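Local coordinates for periplasmic protein TorT (Vibrio parahaemolyticus, PDB 3O1I) that probably binds trimethylamine N-oxide in the periplasm and relays its presence to a membrane-bound sensor kinase, as related TorT proteins do, at residues 205-209 with 222-226. Sequence-based numbering, arbitrary orientation.
Sequences IEAAI and GLVSV
L223 reaches from strand 222-225 to helix 202-214 and spreads its two methyl groups against consecutive residues there. CD2 of L223 lies 3.7 Å from CB of A208, and CD1 of L223 meets CG1 of I209 at the same 3.7 Å. The A208 methyl sits almost equally close to both branches of the leucine fork, so the fork straddles it. The CB of L223 points toward the helix, and with CG anti to the carbonyl carbon (chi1 -49°) the two methyls end up facing A208 and I209. I209 comes at L223 at a slant, meeting it through the CG1 branch.

One turn earlier, I205 carries the next largest share of the interface, nearly as much as L223. CG1 of I205 packs on CB of L223 at 4.0 Å. Beyond it, CD1 rests in van der Waals contact against the carbonyl oxygen of V224. The backbones come closest at I205 and S225, with their CA atoms 6.2 Å apart. The serine hydroxyl lies 4.0 Å from CB of I205, measured from OG of S225, and is hydrogen-bonded to the backbone oxygen of Y227. V232 of helix 230-236 also touches both I205 and S225.

Packing of side chains, without polar links, thus joins helix to strand; the axes of segments 205-209 and 222-225 approach to 8.9 Å and run nearly antiparallel (158°). V224 turns the other way and rests on V199 of the neighbouring strand. Together, strand 197-200, helix 202-214 and strand 222-225 form a beta-alpha-beta crossover, the repeating unit of the Rossmann-like alpha/beta lobes of periplasmic binding proteins; here the helix covers the last strand of this unit, whose backbone also bonds to L242.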
ATOM      1  N   ILE D 205     -24.186  -6.362 -12.412  1.00 46.51           N
ATOM      2  CA  ILE D 205     -24.671  -5.703 -13.615  1.00 45.67           C
ATOM      3  C   ILE D 205     -23.776  -4.551 -14.050  1.00 46.29           C
ATOM      4  O   ILE D 205     -23.415  -4.481 -15.218  1.00 49.29           O
ATOM      5  CB  ILE D 205     -26.162  -5.221 -13.464  1.00 46.16           C
ATOM      6  CG1 ILE D 205     -27.117  -6.326 -13.929  1.00 43.75           C
ATOM      7  CG2 ILE D 205     -26.424  -3.944 -14.290  1.00 41.99           C
ATOM      8  CD1 ILE D 205     -27.142  -7.561 -13.050  1.00 46.42           C
ATOM      9  N   GLU D 206     -23.393  -3.656 -13.148  1.00 45.50           N
ATOM     10  CA  GLU D 206     -22.523  -2.554 -13.573  1.00 48.48           C
ATOM     11  C   GLU D 206     -21.282  -3.066 -14.331  1.00 49.64           C
ATOM     12  O   GLU D 206     -20.906  -2.524 -15.380  1.00 47.85           O
ATOM     13  CB  GLU D 206     -22.075  -1.729 -12.374  1.00 49.79           C
ATOM     14  CG  GLU D 206     -23.142  -0.841 -11.793  1.00 52.59           C
ATOM     15  CD  GLU D 206     -22.687  -0.180 -10.512  1.00 55.37           C
ATOM     16  OE1 GLU D 206     -22.239  -0.912  -9.605  1.00 59.92           O
ATOM     17  OE2 GLU D 206     -22.773   1.060 -10.404  1.00 54.92           O
ATOM     18  N   ALA D 207     -20.658  -4.111 -13.778  1.00 50.59           N
ATOM     19  CA  ALA D 207     -19.475  -4.749 -14.357  1.00 49.51           C
ATOM     20  C   ALA D 207     -19.849  -5.361 -15.703  1.00 49.53           C
ATOM     21  O   ALA D 207     -19.116  -5.202 -16.685  1.00 50.36           O
ATOM     22  CB  ALA D 207     -18.942  -5.843 -13.412  1.00 47.98           C
ATOM     23  N   ALA D 208     -20.983  -6.066 -15.747  1.00 48.03           N
ATOM     24  CA  ALA D 208     -21.443  -6.682 -16.987  1.00 48.35           C
ATOM     25  C   ALA D 208     -21.569  -5.634 -18.100  1.00 48.94           C
ATOM     26  O   ALA D 208     -21.252  -5.905 -19.259  1.00 47.67           O
ATOM     27  CB  ALA D 208     -22.771  -7.380 -16.763  1.00 47.07           C
ATOM     28  N   ILE D 209     -22.019  -4.433 -17.749  1.00 48.61           N
ATOM     29  CA  ILE D 209     -22.150  -3.384 -18.745  1.00 50.52           C
ATOM     30  C   ILE D 209     -20.815  -3.126 -19.432  1.00 51.61           C
ATOM     31  O   ILE D 209     -20.756  -3.028 -20.652  1.00 54.88           O
ATOM     32  CB  ILE D 209     -22.654  -2.065 -18.131  1.00 51.12           C
ATOM     33  CG1 ILE D 209     -24.049  -2.281 -17.539  1.00 51.49           C
ATOM     34  CG2 ILE D 209     -22.672  -0.961 -19.196  1.00 48.36           C
ATOM     35  CD1 ILE D 209     -24.550  -1.116 -16.728  1.00 51.48           C
ATOM     36  N   GLY D 222     -28.737 -10.029 -22.050  1.00 69.09           N
ATOM     37  CA  GLY D 222     -29.562  -9.011 -21.419  1.00 66.76           C
ATOM     38  C   GLY D 222     -29.312  -8.906 -19.928  1.00 65.42           C
ATOM     39  O   GLY D 222     -29.303  -9.921 -19.228  1.00 65.02           O
ATOM     40  N   LEU D 223     -29.124  -7.675 -19.443  1.00 63.73           N
ATOM     41  CA  LEU D 223     -28.848  -7.413 -18.028  1.00 60.14           C
ATOM     42  C   LEU D 223     -30.075  -7.024 -17.193  1.00 59.77           C
ATOM     43  O   LEU D 223     -30.792  -6.074 -17.513  1.00 59.29           O
ATOM     44  CB  LEU D 223     -27.783  -6.324 -17.914  1.00 56.80           C
ATOM     45  CG  LEU D 223     -26.563  -6.572 -18.806  1.00 54.58           C
ATOM     46  CD1 LEU D 223     -25.528  -5.475 -18.582  1.00 52.55           C
ATOM     47  CD2 LEU D 223     -25.987  -7.961 -18.516  1.00 53.90           C
ATOM     48  N   VAL D 224     -30.293  -7.768 -16.113  1.00 59.76           N
ATOM     49  CA  VAL D 224     -31.410  -7.542 -15.207  1.00 58.67           C
ATOM     50  C   VAL D 224     -30.887  -7.423 -13.776  1.00 58.79           C
ATOM     51  O   VAL D 224     -30.371  -8.395 -13.219  1.00 59.65           O
ATOM     52  CB  VAL D 224     -32.418  -8.713 -15.297  1.00 58.29           C
ATOM     53  CG1 VAL D 224     -33.471  -8.606 -14.207  1.00 57.87           C
ATOM     54  CG2 VAL D 224     -33.078  -8.714 -16.661  1.00 57.00           C
ATOM     55  N   SER D 225     -31.032  -6.230 -13.197  1.00 57.79           N
ATOM     56  CA  SER D 225     -30.592  -5.927 -11.830  1.00 58.22           C
ATOM     57  C   SER D 225     -31.573  -6.439 -10.773  1.00 57.31           C
ATOM     58  O   SER D 225     -32.752  -6.622 -11.065  1.00 58.32           O
ATOM     59  CB  SER D 225     -30.456  -4.410 -11.674  1.00 58.90           C
ATOM     60  OG  SER D 225     -29.208  -4.042 -11.111  1.00 60.09           O
ATOM     61  N   VAL D 226     -31.097  -6.659  -9.550  1.00 55.59           N
ATOM     62  CA  VAL D 226     -31.977  -7.113  -8.477  1.00 54.29           C
ATOM     63  C   VAL D 226     -32.285  -5.923  -7.562  1.00 53.94           C
ATOM     64  O   VAL D 226     -33.037  -6.046  -6.588  1.00 52.66           O
ATOM     65  CB  VAL D 226     -31.348  -8.253  -7.674  1.00 56.18           C
ATOM     66  CG1 VAL D 226     -32.332  -8.797  -6.650  1.00 58.22           C
ATOM     67  CG2 VAL D 226     -30.949  -9.365  -8.615  1.00 60.36           C
TER